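Long-range contact in 2-ON-2 hemoglobin (Agrobacterium tumefaciens, PDB 2XYK), which binds heme in a group II truncated hemoglobin fold and probably binds and carries oxygen: residues His80-Leu94 / Trp115-Glu129. Sequence-based numbering, arbitrary orientation.
Sequences HFVAPIGPAERDEWL and WAPVERLAFHMQNQE. With HEM (protoporphyrin IX containing Fe), chain C.
Arg90 turns CG away from its own backbone nitrogen (chi1 171°) and bends at chi3, which lays its guanidinium flat over the ring of Phe123, the planes 12° apart and the centres 4.2 Å from each other. Its aliphatic stem helps as well, CD standing over the middle of that ring. Arginine suits the place because its edge remains available for polar partners. Arg90 NH1 donates to OE1 of Gln126 at 2.7 Å, from above the amide's carbonyl plane, while NE and NH2 both grip OD1 of Asp91 from one face of the carboxylate; these bonds together with the ring contact probably fix the rotation of the guanidinium.

Beside it, Leu94 drops as a knob into the hole formed by Trp115, Glu119, Ala122 and Phe123. Leu94 CD2 lies 3.7 Å from CB of Ala122, whose small side chain lets the branched leucine in. Before helix 87-94, the loop residue Ile85 is tied to the tail after helix 115-125: Ile85 O accepts from Asn127 N at 2.9 Å and weakly from Gln128 N.

Both segments contribute to the heme pocket, with His80 and Met125 on the proximal side and Trp93 on the distal side. His80 NE2 binds the iron at 2.0 Å as axial ligand, its ND1 bonded to Leu76 O. Met125, bent at chi2, lays CG over the centre of the imidazole and brings SD 3.5 Å from His80 ND1; a flexible thioether can follow that face. Trp93 spreads its indole over the porphyrin, and its NE1 donates at 2.8 Å to the water bound to iron.

Helices 87-104 and 108-125, nearly antiparallel at 159° between their local segments, thus form one pair of the two-on-two globin sandwich. Helix 36-41 touches Ile85 and Trp93, helix 76-80 packs on Met125, and helix 47-60 reaches Leu121.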
# COMPACT_ATOMS: atom_id res chain seq x y z
N HIS A 80 10.80 3.81 -6.95
CA HIS A 80 11.32 3.53 -5.61
C HIS A 80 12.83 3.57 -5.54
O HIS A 80 13.41 3.66 -4.47
CB HIS A 80 10.87 2.16 -5.13
CG HIS A 80 9.48 2.15 -4.61
ND1 HIS A 80 8.38 2.07 -5.44
CD2 HIS A 80 9.00 2.22 -3.35
CE1 HIS A 80 7.28 2.07 -4.71
NE2 HIS A 80 7.63 2.16 -3.44
N PHE A 81 13.46 3.53 -6.71
CA PHE A 81 14.92 3.63 -6.80
C PHE A 81 15.49 4.93 -6.18
O PHE A 81 16.67 4.97 -5.84
CB PHE A 81 15.40 3.47 -8.25
CG PHE A 81 16.89 3.19 -8.37
CD1 PHE A 81 17.42 1.98 -7.96
CD2 PHE A 81 17.75 4.16 -8.90
CE1 PHE A 81 18.81 1.72 -8.08
CE2 PHE A 81 19.12 3.90 -9.03
CZ PHE A 81 19.64 2.68 -8.62
N VAL A 82 14.66 5.98 -6.05
CA VAL A 82 15.12 7.27 -5.46
C VAL A 82 15.29 7.21 -3.94
O VAL A 82 15.94 8.07 -3.34
CB VAL A 82 14.18 8.45 -5.83
CG1 VAL A 82 14.10 8.59 -7.34
CG2 VAL A 82 12.75 8.25 -5.22
N ALA A 83 14.70 6.19 -3.31
CA ALA A 83 14.85 5.99 -1.87
C ALA A 83 15.81 4.85 -1.64
O ALA A 83 15.88 3.94 -2.46
CB ALA A 83 13.50 5.71 -1.21
N PRO A 84 16.61 4.92 -0.57
CA PRO A 84 17.46 3.79 -0.21
C PRO A 84 16.68 2.77 0.64
O PRO A 84 16.39 2.98 1.82
CB PRO A 84 18.58 4.45 0.58
CG PRO A 84 17.91 5.62 1.25
CD PRO A 84 16.82 6.08 0.33
N ILE A 85 16.32 1.67 -0.01
CA ILE A 85 15.47 0.67 0.58
C ILE A 85 16.26 -0.62 0.80
O ILE A 85 16.50 -1.39 -0.14
CB ILE A 85 14.19 0.38 -0.27
CG1 ILE A 85 13.38 1.67 -0.50
CG2 ILE A 85 13.30 -0.68 0.46
CD1 ILE A 85 12.29 1.61 -1.58
N GLY A 86 16.66 -0.84 2.05
CA GLY A 86 17.28 -2.10 2.46
C GLY A 86 16.27 -3.00 3.16
O GLY A 86 15.08 -2.66 3.22
N PRO A 87 16.73 -4.13 3.73
CA PRO A 87 15.84 -5.11 4.39
C PRO A 87 14.97 -4.44 5.45
O PRO A 87 13.80 -4.76 5.58
CB PRO A 87 16.80 -6.11 5.04
CG PRO A 87 18.10 -5.96 4.28
CD PRO A 87 18.15 -4.52 3.82
N ALA A 88 15.54 -3.48 6.18
CA ALA A 88 14.83 -2.81 7.28
C ALA A 88 13.66 -1.95 6.80
O ALA A 88 12.55 -2.04 7.35
CB ALA A 88 15.81 -1.97 8.16
N GLU A 89 13.89 -1.14 5.76
CA GLU A 89 12.85 -0.28 5.22
C GLU A 89 11.77 -1.18 4.69
O GLU A 89 10.59 -0.93 4.91
CB GLU A 89 13.38 0.68 4.12
CG GLU A 89 14.30 1.78 4.65
CD GLU A 89 15.67 1.26 5.13
OE1 GLU A 89 16.14 0.26 4.58
OE2 GLU A 89 16.28 1.84 6.06
N ARG A 90 12.20 -2.25 4.02
CA ARG A 90 11.30 -3.24 3.46
C ARG A 90 10.40 -3.93 4.50
O ARG A 90 9.19 -3.96 4.32
CB ARG A 90 12.08 -4.27 2.64
CG ARG A 90 11.26 -5.50 2.17
CD ARG A 90 12.25 -6.69 1.96
NE ARG A 90 12.61 -7.37 3.22
CZ ARG A 90 13.72 -8.06 3.43
NH1 ARG A 90 14.63 -8.17 2.47
NH2 ARG A 90 13.93 -8.66 4.60
N ASP A 91 10.99 -4.50 5.56
CA ASP A 91 10.18 -5.26 6.54
C ASP A 91 9.29 -4.35 7.39
O ASP A 91 8.23 -4.78 7.87
CB ASP A 91 11.07 -6.09 7.46
CG ASP A 91 11.82 -7.18 6.72
OD1 ASP A 91 11.40 -7.58 5.60
OD2 ASP A 91 12.84 -7.64 7.27
N GLU A 92 9.73 -3.11 7.60
CA GLU A 92 8.96 -2.12 8.37
C GLU A 92 7.77 -1.56 7.60
O GLU A 92 6.74 -1.23 8.21
CB GLU A 92 9.87 -0.99 8.86
CG GLU A 92 10.86 -1.46 9.94
CD GLU A 92 11.82 -0.35 10.38
OE1 GLU A 92 11.61 0.82 10.03
OE2 GLU A 92 12.77 -0.67 11.10
N TRP A 93 7.91 -1.45 6.27
CA TRP A 93 6.79 -1.15 5.36
C TRP A 93 5.77 -2.30 5.45
O TRP A 93 4.57 -2.12 5.64
CB TRP A 93 7.36 -1.02 3.91
CG TRP A 93 6.38 -0.47 2.86
CD1 TRP A 93 6.33 0.81 2.35
CD2 TRP A 93 5.30 -1.19 2.23
NE1 TRP A 93 5.30 0.92 1.42
CE2 TRP A 93 4.67 -0.30 1.33
CE3 TRP A 93 4.82 -2.51 2.32
CZ2 TRP A 93 3.58 -0.68 0.54
CZ3 TRP A 93 3.72 -2.89 1.55
CH2 TRP A 93 3.13 -1.99 0.66
N LEU A 94 6.26 -3.52 5.34
CA LEU A 94 5.40 -4.72 5.42
C LEU A 94 4.74 -4.86 6.79
O LEU A 94 3.58 -5.27 6.89
CB LEU A 94 6.22 -5.97 5.08
CG LEU A 94 6.60 -6.12 3.59
CD1 LEU A 94 7.72 -7.16 3.45
CD2 LEU A 94 5.31 -6.51 2.75
N TRP A 115 -2.44 -9.87 0.20
CA TRP A 115 -1.14 -9.86 0.87
C TRP A 115 -0.02 -10.53 0.10
O TRP A 115 1.07 -9.95 -0.03
CB TRP A 115 -1.24 -10.54 2.24
CG TRP A 115 0.10 -10.76 2.89
CD1 TRP A 115 0.80 -11.94 3.00
CD2 TRP A 115 0.92 -9.75 3.51
NE1 TRP A 115 2.00 -11.72 3.67
CE2 TRP A 115 2.09 -10.39 3.99
CE3 TRP A 115 0.78 -8.36 3.69
CZ2 TRP A 115 3.11 -9.68 4.64
CZ3 TRP A 115 1.79 -7.66 4.35
CH2 TRP A 115 2.94 -8.32 4.82
N ALA A 116 -0.25 -11.75 -0.39
CA ALA A 116 0.85 -12.47 -1.06
C ALA A 116 1.52 -11.65 -2.21
O ALA A 116 2.74 -11.50 -2.21
CB ALA A 116 0.40 -13.89 -1.52
N PRO A 117 0.72 -11.09 -3.16
CA PRO A 117 1.31 -10.28 -4.23
C PRO A 117 1.93 -8.95 -3.79
O PRO A 117 2.89 -8.50 -4.40
CB PRO A 117 0.12 -10.01 -5.17
CG PRO A 117 -0.86 -11.11 -4.86
CD PRO A 117 -0.73 -11.22 -3.36
N VAL A 118 1.38 -8.31 -2.76
CA VAL A 118 1.94 -7.07 -2.25
C VAL A 118 3.30 -7.38 -1.58
O VAL A 118 4.25 -6.63 -1.74
CB VAL A 118 0.99 -6.40 -1.22
CG1 VAL A 118 1.76 -5.39 -0.29
CG2 VAL A 118 -0.20 -5.73 -1.92
N GLU A 119 3.37 -8.47 -0.82
CA GLU A 119 4.61 -8.79 -0.15
C GLU A 119 5.67 -9.11 -1.21
O GLU A 119 6.83 -8.71 -1.04
CB GLU A 119 4.45 -9.93 0.86
CG GLU A 119 5.80 -10.48 1.28
CD GLU A 119 5.72 -11.71 2.15
OE1 GLU A 119 5.10 -12.71 1.73
OE2 GLU A 119 6.31 -11.67 3.24
N ARG A 120 5.28 -9.82 -2.28
CA ARG A 120 6.17 -10.00 -3.45
C ARG A 120 6.67 -8.67 -4.04
O ARG A 120 7.85 -8.52 -4.31
CB ARG A 120 5.47 -10.81 -4.56
CG ARG A 120 5.36 -12.32 -4.29
CD ARG A 120 4.50 -13.01 -5.37
NE ARG A 120 5.06 -12.74 -6.71
CZ ARG A 120 4.74 -13.38 -7.83
NH1 ARG A 120 3.84 -14.38 -7.82
NH2 ARG A 120 5.33 -13.02 -8.97
N LEU A 121 5.76 -7.70 -4.22
CA LEU A 121 6.14 -6.37 -4.76
C LEU A 121 7.15 -5.67 -3.84
O LEU A 121 8.12 -5.06 -4.32
CB LEU A 121 4.91 -5.47 -4.97
CG LEU A 121 4.06 -5.65 -6.21
CD1 LEU A 121 2.89 -4.66 -6.20
CD2 LEU A 121 4.89 -5.52 -7.51
N ALA A 122 6.93 -5.78 -2.53
CA ALA A 122 7.79 -5.09 -1.55
C ALA A 122 9.21 -5.61 -1.62
O ALA A 122 10.16 -4.83 -1.55
CB ALA A 122 7.24 -5.24 -0.13
N PHE A 123 9.36 -6.93 -1.74
CA PHE A 123 10.71 -7.53 -1.86
C PHE A 123 11.38 -7.09 -3.17
O PHE A 123 12.58 -6.82 -3.21
CB PHE A 123 10.67 -9.05 -1.75
CG PHE A 123 10.81 -9.55 -0.32
CD1 PHE A 123 9.72 -9.54 0.55
CD2 PHE A 123 12.02 -10.05 0.13
CE1 PHE A 123 9.85 -10.00 1.86
CE2 PHE A 123 12.16 -10.51 1.42
CZ PHE A 123 11.06 -10.48 2.30
N HIS A 124 10.56 -6.97 -4.21
CA HIS A 124 11.01 -6.44 -5.48
C HIS A 124 11.38 -4.94 -5.48
O HIS A 124 12.12 -4.49 -6.37
CB HIS A 124 9.97 -6.76 -6.54
CG HIS A 124 10.51 -6.73 -7.94
ND1 HIS A 124 11.50 -7.60 -8.37
CD2 HIS A 124 10.23 -5.93 -9.00
CE1 HIS A 124 11.81 -7.32 -9.63
NE2 HIS A 124 11.05 -6.31 -10.04
N MET A 125 10.88 -4.14 -4.51
CA MET A 125 11.23 -2.70 -4.46
C MET A 125 12.55 -2.49 -3.76
O MET A 125 13.17 -1.46 -3.92
CB MET A 125 10.18 -1.84 -3.71
CG MET A 125 8.78 -1.85 -4.32
SD MET A 125 8.78 -1.34 -6.06
CE MET A 125 8.98 -2.91 -6.93
N GLN A 126 12.96 -3.47 -2.96
CA GLN A 126 14.20 -3.35 -2.20
C GLN A 126 15.36 -3.14 -3.19
O GLN A 126 15.44 -3.83 -4.23
CB GLN A 126 14.40 -4.59 -1.31
CG GLN A 126 15.73 -4.62 -0.54
CD GLN A 126 16.08 -5.99 0.05
OE1 GLN A 126 15.22 -6.86 0.23
NE2 GLN A 126 17.37 -6.18 0.37
N ASN A 127 16.20 -2.14 -2.92
CA ASN A 127 17.24 -1.75 -3.87
C ASN A 127 18.63 -1.68 -3.26
O ASN A 127 19.58 -1.22 -3.91
CB ASN A 127 16.87 -0.46 -4.65
CG ASN A 127 16.44 0.70 -3.74
OD1 ASN A 127 15.49 1.44 -4.05
ND2 ASN A 127 17.16 0.90 -2.65
N GLN A 128 18.74 -2.18 -2.03
CA GLN A 128 19.97 -2.11 -1.25
C GLN A 128 20.15 -3.37 -0.40
O GLN A 128 19.18 -3.88 0.20
CB GLN A 128 19.87 -0.94 -0.28
CG GLN A 128 20.98 0.03 -0.35
CD GLN A 128 20.72 1.24 0.52
OE1 GLN A 128 20.35 1.11 1.69
NE2 GLN A 128 20.92 2.42 -0.04
N GLU A 129 21.39 -3.85 -0.37
CA GLU A 129 21.97 -4.62 0.75
C GLU A 129 21.61 -6.09 0.66
O GLU A 129 21.83 -6.73 -0.38
CB GLU A 129 21.62 -4.02 2.13
CG GLU A 129 22.50 -2.83 2.60
CD GLU A 129 21.88 -2.04 3.79
OE1 GLU A 129 20.80 -1.43 3.61
OE2 GLU A 129 22.47 -2.02 4.92
CHA HEM C . 6.14 5.76 -3.13
CHB HEM C . 8.80 3.34 0.24
CHC HEM C . 6.78 -0.82 -1.35
CHD HEM C . 3.44 1.73 -3.75
C1A HEM C . 7.07 5.46 -2.14
C2A HEM C . 8.04 6.37 -1.57
C3A HEM C . 8.78 5.72 -0.66
C4A HEM C . 8.29 4.35 -0.59
CMA HEM C . 9.95 6.25 0.22
CAA HEM C . 8.16 7.86 -2.00
CBA HEM C . 7.02 8.63 -1.30
CGA HEM C . 6.54 9.89 -2.03
O1A HEM C . 6.89 10.16 -3.22
O2A HEM C . 5.77 10.66 -1.41
C1B HEM C . 8.52 1.99 0.09
C2B HEM C . 9.14 0.86 0.79
C3B HEM C . 8.56 -0.28 0.33
C4B HEM C . 7.57 0.09 -0.66
CMB HEM C . 10.23 0.93 1.87
CAB HEM C . 8.84 -1.75 0.72
CBB HEM C . 9.95 -2.36 0.30
C1C HEM C . 5.68 -0.50 -2.10
C2C HEM C . 4.72 -1.44 -2.62
C3C HEM C . 3.78 -0.75 -3.28
C4C HEM C . 4.13 0.66 -3.20
CMC HEM C . 4.86 -2.97 -2.40
CAC HEM C . 2.54 -1.35 -4.02
CBC HEM C . 1.68 -2.16 -3.37
C1D HEM C . 3.87 3.04 -3.90
C2D HEM C . 3.27 4.06 -4.75
C3D HEM C . 4.11 5.30 -4.56
C4D HEM C . 5.14 4.93 -3.62
CMD HEM C . 2.02 3.90 -5.65
CAD HEM C . 3.92 6.68 -5.23
CBD HEM C . 4.76 6.58 -6.51
CGD HEM C . 4.85 7.91 -7.22
O1D HEM C . 5.69 8.77 -6.83
O2D HEM C . 4.07 8.10 -8.18
NA HEM C . 7.25 4.23 -1.52
NB HEM C . 7.56 1.47 -0.77
NC HEM C . 5.30 0.76 -2.47
ND HEM C . 4.95 3.60 -3.25
FE HEM C . 6.26 2.51 -2.04
O HOH W 1 4.97 2.79 -0.62